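Local atomic coordinates of probable glutathione S-transferase (Pseudomonas aeruginosa, PDB entry 6JWK), a protein that probably isomerises maleylpyruvate to fumarylpyruvate in a glutathione-dependent reaction, as a member of the zeta class of the glutathione S-transferase superfamily. Residues A91-L96 with G161-C166; R111-L116 with Q128-H133; L145-R150 with Y184-E189. One frame throughout, in Å; residues are numbered along the deposited sequence.

Contact 1: residues A91-L96 with G161-C166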
loop_
_atom_site.group_PDB
_atom_site.type_symbol
_atom_site.label_atom_id
_atom_site.label_comp_id
_atom_site.label_asym_id
_atom_site.label_seq_id
_atom_site.Cartn_x
_atom_site.Cartn_y
_atom_site.Cartn_z
ATOM N N ALA B 91 -3.391 -13.035 -4.578
ATOM C CA ALA B 91 -2.563 -12.812 -3.369
ATOM C C ALA B 91 -1.117 -12.579 -3.792
ATOM O O ALA B 91 -0.480 -11.674 -3.273
ATOM C CB ALA B 91 -2.677 -13.955 -2.386
ATOM N N GLN B 92 -0.630 -13.350 -4.777
ATOM C CA GLN B 92 0.759 -13.231 -5.278
ATOM C C GLN B 92 0.955 -11.903 -6.021
ATOM O O GLN B 92 1.979 -11.274 -5.832
ATOM C CB GLN B 92 1.038 -14.470 -6.136
ATOM C CG GLN B 92 1.249 -15.699 -5.264
ATOM C CD GLN B 92 1.488 -16.961 -6.063
ATOM O OE1 GLN B 92 1.039 -17.097 -7.203
ATOM N NE2 GLN B 92 2.108 -17.934 -5.409
ATOM N N ALA B 93 0.019 -11.511 -6.873
ATOM C CA ALA B 93 0.118 -10.233 -7.626
ATOM C C ALA B 93 0.048 -9.066 -6.621
ATOM O O ALA B 93 0.897 -8.160 -6.687
ATOM C CB ALA B 93 -0.977 -10.223 -8.658
ATOM N N LEU B 94 -0.879 -9.113 -5.655
ATOM C CA LEU B 94 -0.987 -8.022 -4.640
ATOM C C LEU B 94 0.246 -7.989 -3.749
ATOM O O LEU B 94 0.666 -6.884 -3.400
ATOM C CB LEU B 94 -2.269 -8.155 -3.815
ATOM C CG LEU B 94 -3.557 -8.022 -4.619
ATOM C CD1 LEU B 94 -4.791 -8.347 -3.746
ATOM C CD2 LEU B 94 -3.648 -6.634 -5.210
ATOM N N GLU B 95 0.888 -9.121 -3.507
ATOM C CA GLU B 95 2.108 -9.157 -2.650
ATOM C C GLU B 95 3.184 -8.319 -3.344
ATOM O O GLU B 95 3.885 -7.521 -2.644
ATOM C CB GLU B 95 2.574 -10.573 -2.295
ATOM C CG GLU B 95 3.956 -10.568 -1.604
ATOM C CD GLU B 95 4.285 -11.461 -0.406
ATOM O OE1 GLU B 95 4.221 -12.662 -0.610
ATOM O OE2 GLU B 95 4.769 -10.946 0.709
ATOM N N LEU B 96 3.394 -8.540 -4.649
ATOM C CA LEU B 96 4.449 -7.806 -5.385
ATOM C C LEU B 96 4.044 -6.342 -5.557
ATOM O O LEU B 96 4.889 -5.478 -5.381
ATOM C CB LEU B 96 4.703 -8.514 -6.716
ATOM C CG LEU B 96 5.814 -7.922 -7.568
ATOM C CD1 LEU B 96 7.073 -7.672 -6.783
ATOM C CD2 LEU B 96 6.086 -8.866 -8.723
ATOM N N GLY B 161 -0.677 -6.177 -15.890
ATOM C CA GLY B 161 -1.715 -5.895 -14.883
ATOM C C GLY B 161 -1.156 -5.055 -13.757
ATOM O O GLY B 161 -0.169 -4.311 -13.992
ATOM N N ILE B 162 -1.776 -5.158 -12.592
ATOM C CA ILE B 162 -1.450 -4.284 -11.445
ATOM C C ILE B 162 0.050 -4.348 -11.130
ATOM O O ILE B 162 0.635 -3.323 -10.757
ATOM C CB ILE B 162 -2.337 -4.615 -10.235
ATOM C CG1 ILE B 162 -2.125 -3.549 -9.162
ATOM C CG2 ILE B 162 -2.102 -6.010 -9.722
ATOM C CD1 ILE B 162 -3.074 -3.677 -7.977
ATOM N N VAL B 163 0.719 -5.495 -11.305
ATOM C CA VAL B 163 2.148 -5.597 -10.939
ATOM C C VAL B 163 2.967 -4.651 -11.833
ATOM O O VAL B 163 3.840 -3.861 -11.298
ATOM C CB VAL B 163 2.598 -7.062 -11.018
ATOM C CG1 VAL B 163 4.092 -7.158 -11.041
ATOM C CG2 VAL B 163 2.015 -7.875 -9.876
ATOM N N GLU B 164 2.699 -4.659 -13.157
ATOM C CA GLU B 164 3.477 -3.861 -14.133
ATOM C C GLU B 164 3.065 -2.399 -13.953
ATOM O O GLU B 164 3.904 -1.509 -14.158
ATOM C CB GLU B 164 3.294 -4.386 -15.560
ATOM C CG GLU B 164 3.931 -5.777 -15.771
ATOM C CD GLU B 164 3.172 -6.973 -15.202
ATOM O OE1 GLU B 164 1.900 -6.879 -14.982
ATOM O OE2 GLU B 164 3.850 -8.025 -14.982
ATOM N N CYS B 165 1.818 -2.133 -13.579
ATOM C CA CYS B 165 1.393 -0.736 -13.315
ATOM C C CYS B 165 2.276 -0.156 -12.182
ATOM O O CYS B 165 2.592 1.055 -12.221
ATOM C CB CYS B 165 -0.063 -0.648 -12.914
ATOM S SG CYS B 165 -1.219 -1.061 -14.231
ATOM N N CYS B 166 2.692 -0.971 -11.203
ATOM C CA CYS B 166 3.517 -0.493 -10.066
ATOM C C CYS B 166 5.014 -0.564 -10.416
ATOM O O CYS B 166 5.769 0.357 -10.029
ATOM C CB CYS B 166 3.229 -1.298 -8.813
ATOM S SG CYS B 166 1.537 -1.037 -8.226
#

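Contact 2: residues R111-L116 with Q128-H133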
loop_
_atom_site.group_PDB
_atom_site.type_symbol
_atom_site.label_atom_id
_atom_site.label_comp_id
_atom_site.label_asym_id
_atom_site.label_seq_id
_atom_site.Cartn_x
_atom_site.Cartn_y
_atom_site.Cartn_z
ATOM N N ARG B 111 7.423 14.219 -1.861
ATOM C CA ARG B 111 7.025 14.752 -0.589
ATOM C C ARG B 111 8.060 14.410 0.504
ATOM O O ARG B 111 8.478 15.264 1.229
ATOM C CB ARG B 111 5.548 14.386 -0.303
ATOM C CG ARG B 111 5.228 13.632 0.959
ATOM C CD ARG B 111 3.772 13.172 1.081
ATOM N NE ARG B 111 3.714 11.795 1.532
ATOM C CZ ARG B 111 2.983 11.335 2.528
ATOM N NH1 ARG B 111 3.043 10.071 2.818
ATOM N NH2 ARG B 111 2.181 12.119 3.221
ATOM N N VAL B 112 8.548 13.188 0.552
ATOM C CA VAL B 112 9.519 12.813 1.560
ATOM C C VAL B 112 10.897 13.455 1.374
ATOM O O VAL B 112 11.547 13.822 2.316
ATOM C CB VAL B 112 9.676 11.288 1.642
ATOM C CG1 VAL B 112 10.755 10.902 2.616
ATOM C CG2 VAL B 112 8.368 10.655 2.029
ATOM N N LEU B 113 11.317 13.547 0.130
ATOM C CA LEU B 113 12.634 14.114 -0.243
ATOM C C LEU B 113 12.605 15.621 0.045
ATOM O O LEU B 113 13.622 16.104 0.495
ATOM C CB LEU B 113 12.943 13.839 -1.715
ATOM C CG LEU B 113 13.056 12.369 -2.110
ATOM C CD1 LEU B 113 13.171 12.262 -3.619
ATOM C CD2 LEU B 113 14.212 11.676 -1.404
ATOM N N LYS B 114 11.471 16.297 -0.141
ATOM C CA LYS B 114 11.311 17.724 0.265
ATOM C C LYS B 114 11.488 17.816 1.777
ATOM O O LYS B 114 12.309 18.652 2.221
ATOM C CB LYS B 114 9.934 18.302 -0.069
ATOM C CG LYS B 114 9.693 18.681 -1.522
ATOM C CD LYS B 114 8.273 19.199 -1.749
ATOM C CE LYS B 114 7.856 19.286 -3.204
ATOM N NZ LYS B 114 8.763 20.164 -3.982
ATOM N N TYR B 115 10.772 16.995 2.556
ATOM C CA TYR B 115 10.945 17.002 4.037
ATOM C C TYR B 115 12.421 16.799 4.380
ATOM O O TYR B 115 12.926 17.554 5.247
ATOM C CB TYR B 115 10.081 15.973 4.769
ATOM C CG TYR B 115 10.009 16.156 6.270
ATOM C CD1 TYR B 115 11.020 15.687 7.096
ATOM C CD2 TYR B 115 8.906 16.752 6.881
ATOM C CE1 TYR B 115 10.969 15.850 8.468
ATOM C CE2 TYR B 115 8.827 16.894 8.261
ATOM C CZ TYR B 115 9.863 16.445 9.061
ATOM O OH TYR B 115 9.830 16.569 10.429
ATOM N N LEU B 116 13.100 15.806 3.795
ATOM C CA LEU B 116 14.522 15.520 4.154
ATOM C C LEU B 116 15.368 16.785 3.879
ATOM O O LEU B 116 16.231 17.103 4.715
ATOM C CB LEU B 116 15.056 14.300 3.386
ATOM C CG LEU B 116 14.574 12.925 3.856
ATOM C CD1 LEU B 116 15.131 11.816 2.958
ATOM C CD2 LEU B 116 14.924 12.649 5.318
ATOM N N GLN B 128 20.206 10.904 -2.362
ATOM C CA GLN B 128 20.708 9.831 -3.264
ATOM C C GLN B 128 20.839 8.502 -2.511
ATOM O O GLN B 128 20.261 7.485 -2.991
ATOM C CB GLN B 128 22.075 10.238 -3.836
ATOM C CG GLN B 128 22.995 9.052 -4.165
ATOM C CD GLN B 128 22.324 8.370 -5.309
ATOM O OE1 GLN B 128 21.499 9.008 -5.948
ATOM N NE2 GLN B 128 22.576 7.096 -5.507
ATOM N N ARG B 129 21.640 8.445 -1.440
ATOM C CA ARG B 129 21.969 7.172 -0.720
ATOM C C ARG B 129 20.728 6.618 0.016
ATOM O O ARG B 129 20.545 5.371 0.141
ATOM C CB ARG B 129 23.101 7.392 0.297
ATOM C CG ARG B 129 24.484 7.612 -0.330
ATOM C CD ARG B 129 25.665 7.896 0.613
ATOM N NE ARG B 129 25.168 8.641 1.759
ATOM C CZ ARG B 129 24.868 8.127 2.963
ATOM N NH1 ARG B 129 25.090 6.848 3.236
ATOM N NH2 ARG B 129 24.350 8.914 3.894
ATOM N N TRP B 130 19.892 7.495 0.554
ATOM C CA TRP B 130 18.598 7.050 1.141
ATOM C C TRP B 130 17.796 6.343 0.039
ATOM O O TRP B 130 17.340 5.236 0.289
ATOM C CB TRP B 130 17.868 8.269 1.724
ATOM C CG TRP B 130 16.388 8.182 1.909
ATOM C CD1 TRP B 130 15.414 8.345 0.959
ATOM C CD2 TRP B 130 15.712 8.100 3.171
ATOM N NE1 TRP B 130 14.176 8.308 1.541
ATOM C CE2 TRP B 130 14.329 8.165 2.898
ATOM C CE3 TRP B 130 16.141 7.947 4.500
ATOM C CZ2 TRP B 130 13.376 8.082 3.916
ATOM C CZ3 TRP B 130 15.191 7.871 5.505
ATOM C CH2 TRP B 130 13.827 7.909 5.206
ATOM N N TYR B 131 17.613 7.012 -1.097
ATOM C CA TYR B 131 16.784 6.553 -2.242
ATOM C C TYR B 131 17.251 5.142 -2.625
ATOM O O TYR B 131 16.421 4.180 -2.727
ATOM C CB TYR B 131 16.838 7.578 -3.373
ATOM C CG TYR B 131 15.697 7.483 -4.349
ATOM C CD1 TYR B 131 15.580 6.433 -5.254
ATOM C CD2 TYR B 131 14.739 8.473 -4.377
ATOM C CE1 TYR B 131 14.525 6.375 -6.152
ATOM C CE2 TYR B 131 13.682 8.427 -5.269
ATOM C CZ TYR B 131 13.581 7.383 -6.170
ATOM O OH TYR B 131 12.501 7.400 -7.020
ATOM N N ALA B 132 18.573 4.996 -2.731
ATOM C CA ALA B 132 19.235 3.805 -3.293
ATOM C C ALA B 132 19.149 2.677 -2.276
ATOM O O ALA B 132 19.021 1.508 -2.685
ATOM C CB ALA B 132 20.670 4.134 -3.687
ATOM N N HIS B 133 19.119 2.990 -0.974
ATOM C CA HIS B 133 18.985 1.943 0.075
ATOM C C HIS B 133 17.578 1.286 -0.010
ATOM O O HIS B 133 17.485 0.065 0.019
ATOM C CB HIS B 133 19.321 2.501 1.482
ATOM C CG HIS B 133 19.002 1.550 2.593
ATOM N ND1 HIS B 133 19.745 0.403 2.840
ATOM C CD2 HIS B 133 18.000 1.548 3.504
ATOM C CE1 HIS B 133 19.238 -0.240 3.870
ATOM N NE2 HIS B 133 18.149 0.427 4.277
#

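Contact 3: residues L145-R150 with Y184-E189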
loop_
_atom_site.group_PDB
_atom_site.type_symbol
_atom_site.label_atom_id
_atom_site.label_comp_id
_atom_site.label_asym_id
_atom_site.label_seq_id
_atom_site.Cartn_x
_atom_site.Cartn_y
_atom_site.Cartn_z
ATOM N N LEU B 145 10.306 -12.333 -6.003
ATOM C CA LEU B 145 8.860 -12.666 -6.133
ATOM C C LEU B 145 8.541 -12.898 -7.615
ATOM O O LEU B 145 7.705 -13.726 -7.903
ATOM C CB LEU B 145 7.982 -11.544 -5.543
ATOM C CG LEU B 145 8.110 -11.360 -4.031
ATOM C CD1 LEU B 145 7.234 -10.202 -3.613
ATOM C CD2 LEU B 145 7.765 -12.604 -3.212
ATOM N N LEU B 146 9.078 -12.070 -8.506
ATOM C CA LEU B 146 8.819 -12.205 -9.962
ATOM C C LEU B 146 9.312 -13.584 -10.408
ATOM O O LEU B 146 8.521 -14.304 -11.019
ATOM C CB LEU B 146 9.503 -11.076 -10.741
ATOM C CG LEU B 146 9.369 -11.149 -12.255
ATOM C CD1 LEU B 146 7.910 -11.099 -12.676
ATOM C CD2 LEU B 146 10.172 -10.037 -12.912
ATOM N N ASN B 147 10.543 -13.930 -10.069
ATOM C CA ASN B 147 11.152 -15.239 -10.444
ATOM C C ASN B 147 10.374 -16.419 -9.878
ATOM O O ASN B 147 10.231 -17.387 -10.604
ATOM C CB ASN B 147 12.580 -15.380 -9.957
ATOM C CG ASN B 147 13.519 -14.551 -10.789
ATOM O OD1 ASN B 147 13.283 -14.374 -11.981
ATOM N ND2 ASN B 147 14.572 -14.049 -10.161
ATOM N N ARG B 148 9.815 -16.325 -8.669
ATOM C CA ARG B 148 9.148 -17.470 -7.993
ATOM C C ARG B 148 7.667 -17.547 -8.289
ATOM O O ARG B 148 7.145 -18.652 -8.249
ATOM C CB ARG B 148 9.359 -17.413 -6.476
ATOM C CG ARG B 148 10.844 -17.476 -6.179
ATOM C CD ARG B 148 11.207 -18.098 -4.882
ATOM N NE ARG B 148 12.642 -18.273 -4.842
ATOM C CZ ARG B 148 13.289 -18.747 -3.800
ATOM N NH1 ARG B 148 12.604 -19.152 -2.748
ATOM N NH2 ARG B 148 14.600 -18.886 -3.843
ATOM N N HIS B 149 6.973 -16.455 -8.593
ATOM C CA HIS B 149 5.493 -16.520 -8.602
ATOM C C HIS B 149 4.866 -16.111 -9.934
ATOM O O HIS B 149 3.638 -16.206 -10.027
ATOM C CB HIS B 149 4.923 -15.686 -7.442
ATOM C CG HIS B 149 5.352 -16.184 -6.099
ATOM N ND1 HIS B 149 5.567 -15.328 -5.020
ATOM C CD2 HIS B 149 5.591 -17.438 -5.643
ATOM C CE1 HIS B 149 5.965 -16.052 -3.976
ATOM N NE2 HIS B 149 6.021 -17.344 -4.339
ATOM N N ARG B 150 5.623 -15.553 -10.867
ATOM C CA ARG B 150 5.035 -15.090 -12.142
ATOM C C ARG B 150 4.262 -16.226 -12.821
ATOM O O ARG B 150 4.632 -17.410 -12.665
ATOM C CB ARG B 150 6.077 -14.545 -13.106
ATOM C CG ARG B 150 6.934 -15.620 -13.772
ATOM C CD ARG B 150 8.162 -14.998 -14.376
ATOM N NE ARG B 150 7.838 -13.969 -15.352
ATOM C CZ ARG B 150 8.712 -13.087 -15.826
ATOM N NH1 ARG B 150 9.958 -13.056 -15.412
ATOM N NH2 ARG B 150 8.327 -12.210 -16.710
ATOM N N TYR B 184 18.905 -6.734 -10.981
ATOM C CA TYR B 184 17.484 -7.138 -11.208
ATOM C C TYR B 184 17.239 -7.451 -12.692
ATOM O O TYR B 184 16.368 -6.834 -13.354
ATOM C CB TYR B 184 16.564 -6.058 -10.622
ATOM C CG TYR B 184 17.123 -5.397 -9.383
ATOM C CD1 TYR B 184 17.270 -6.095 -8.187
ATOM C CD2 TYR B 184 17.638 -4.103 -9.444
ATOM C CE1 TYR B 184 17.881 -5.519 -7.076
ATOM C CE2 TYR B 184 18.217 -3.503 -8.336
ATOM C CZ TYR B 184 18.321 -4.206 -7.146
ATOM O OH TYR B 184 18.974 -3.602 -6.108
ATOM N N PRO B 185 17.903 -8.486 -13.277
ATOM C CA PRO B 185 17.719 -8.760 -14.710
ATOM C C PRO B 185 16.279 -9.157 -15.071
ATOM O O PRO B 185 15.772 -8.723 -16.106
ATOM C CB PRO B 185 18.772 -9.853 -15.030
ATOM C CG PRO B 185 18.965 -10.553 -13.677
ATOM C CD PRO B 185 18.857 -9.427 -12.644
ATOM N N ALA B 186 15.581 -9.911 -14.221
ATOM C CA ALA B 186 14.193 -10.295 -14.542
ATOM C C ALA B 186 13.336 -9.007 -14.497
ATOM O O ALA B 186 12.433 -8.856 -15.365
ATOM C CB ALA B 186 13.664 -11.417 -13.641
ATOM N N LEU B 187 13.569 -8.099 -13.546
ATOM C CA LEU B 187 12.750 -6.847 -13.495
ATOM C C LEU B 187 13.009 -6.028 -14.773
ATOM O O LEU B 187 12.020 -5.567 -15.410
ATOM C CB LEU B 187 13.064 -6.010 -12.245
ATOM C CG LEU B 187 12.735 -6.599 -10.866
ATOM C CD1 LEU B 187 12.980 -5.545 -9.787
ATOM C CD2 LEU B 187 11.305 -7.140 -10.772
ATOM N N LEU B 188 14.276 -5.904 -15.184
ATOM C CA LEU B 188 14.640 -5.167 -16.415
ATOM C C LEU B 188 13.967 -5.823 -17.635
ATOM O O LEU B 188 13.382 -5.109 -18.460
ATOM C CB LEU B 188 16.164 -5.044 -16.581
ATOM C CG LEU B 188 16.839 -4.221 -15.502
ATOM C CD1 LEU B 188 18.357 -4.266 -15.645
ATOM C CD2 LEU B 188 16.328 -2.787 -15.521
ATOM N N GLU B 189 13.947 -7.125 -17.708
ATOM C CA GLU B 189 13.356 -7.808 -18.867
ATOM C C GLU B 189 11.841 -7.537 -18.874
ATOM O O GLU B 189 11.266 -7.277 -19.963
ATOM C CB GLU B 189 13.704 -9.293 -18.802
ATOM C CG GLU B 189 12.987 -10.121 -19.841
ATOM C CD GLU B 189 13.213 -11.603 -19.637
ATOM O OE1 GLU B 189 12.732 -12.161 -18.598
ATOM O OE2 GLU B 189 13.913 -12.174 -20.474
HETATM O O HOH W 1 11.329 -10.975 -16.685
#

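Contact 1: residues A91-L96 with G161-C166
V163 drives the two branches of its side chain into the flank of 91-96, and this is where the two helices fit most tightly. CG1, anti to the backbone N (chi1 164°), runs on to L96 and stops 3.5 Å from its CD2; the two side chains meet at about a right angle, with L96 CG also close to the same valine methyl. The second branch goes to the backbone: V163 CG2 rests 3.4 Å from A93 O and 4.0 Å from A93 CB. With nothing longer than a methyl at A93, the valine gets close to the main chain, and the A93 and V163 CA atoms come within 6.0 Å. No hydrogen bond crosses the interface; the side chains that meet are all apolar.

The other side is slacker. CB of L94 points away from 162-166, and the leucine makes contact by its end alone, CD2 lying 4.1 Å from I162 CD1. L94 is partly exposed; a glycerol molecule, probably from the crystallisation liquor, sits near its side chain, and A68 of the second subunit also touches it.

Behind V163, the start of the second helix is fixed by its own acid. G161 occupies the N-cap, and its N donates to E164 OE1 (2.8 Å), the backbone-to-acid half of a capping box; a glycine has no side chain to supply the other half. E164 OE2 takes the amide of F155.

The segments run almost parallel, at 7°, with their axes 9.1 Å apart. Helix 124-149 packs against L96 through A142 and L145, while I162 reaches back to I70 of helix 66-76 in the thioredoxin-like domain. S64 of the second subunit, just before that subunit's own helix 66-76, donates its backbone N to E95.

Contact 2: residues R111-L116 with Q128-H133
L116 lays CD1 squarely over the five-membered ring of W130, 3.7 Å from its centroid and only 8° off the ring normal, a CH-pi contact centred on the face. The indole comes out from its own helix with CG anti to the backbone N (chi1 158°), which carries it across the gap to L116. V112 CG1 and L113 CD2 meet the same ring obliquely, V112 CG1 at 4.1 Å from W130 CZ2. At the other end of the patch L113 CD1 approaches the edge of Y131, near the ring plane and 4.2 Å from Y131 CD2. The two helices form an antiparallel hairpin in the all-helical C-terminal domain of the glutathione transferase fold; segments 111-116 and 128-133 cross at 143°, their axes 11.8 Å apart, a wide spacing bridged by the two aromatic rings. The polar corner of the indole is also satisfied: W130 NE1 donates to the carbonyl of L107. W130 meets the W134 ring edge-to-face within its own chain, and Y115 of the second subunit brings its ring against it. L116 in turn packs on W130 of that second subunit.

Contact 3: residues L145-R150 with Y184-E189
L146 leans across to the first turn of 185-189, turning one methyl to the facing helix and the other to its own R150. CG is anti to the backbone N (chi1 177°), which carries CD2 forward to 3.5 Å from A186 O and 3.8 Å from L187 CD2. CB of L187 points away from 145-150, so only the end of that leucine comes back to meet it. The other methyl, L146 CD1, sits 3.8 Å above the plane of the R150 guanidinium, over its centre. The flat group thus lies on the leucine with its edge toward the second helix. A water is held in plane at that edge. It accepts from R150 NH1 at 2.8 Å and donates to both A186 O and E189 OE1, tying arginine to carboxylate; R150 NH1 and E189 OE1, 4.3 Å apart, are too far for a salt bridge. R150 NE and NH2 donate to the carbonyls of G152 and A153, which fixes how the guanidinium is turned. At the surface, N147 OD1 approaches A186 CB to 3.4 Å. The segments meet at 82°, and at this near-perpendicular packing in the helical domain of a glutathione transferase a carboxylate of one helix, E143, receives the first-turn amides of another, A186 and L187, one oxygen for each.

How the contacts relate
All three contacts fall in the helical C-terminal domain. Contact 2 is nested within the loop that contact 1 closes, and contact 3 follows contact 2 while alternating with contact 1. Contacts 1 and 3 are neighbours, centres about 12 Å apart, and touch directly: L145 lies against E95 and L96, and H149 against Q92. Contact 2 is remote, its centre about 24 Å from that of contact 1 and 25 Å from that of contact 3. Helix 124-149 carries one segment each of contacts 2 and 3, and so spans from the remote hairpin to the junction at contact 3. Contacts 1 and 2 tie the domain's interior to the dimer interface, whereas no other chain of the assembly touches contact 3.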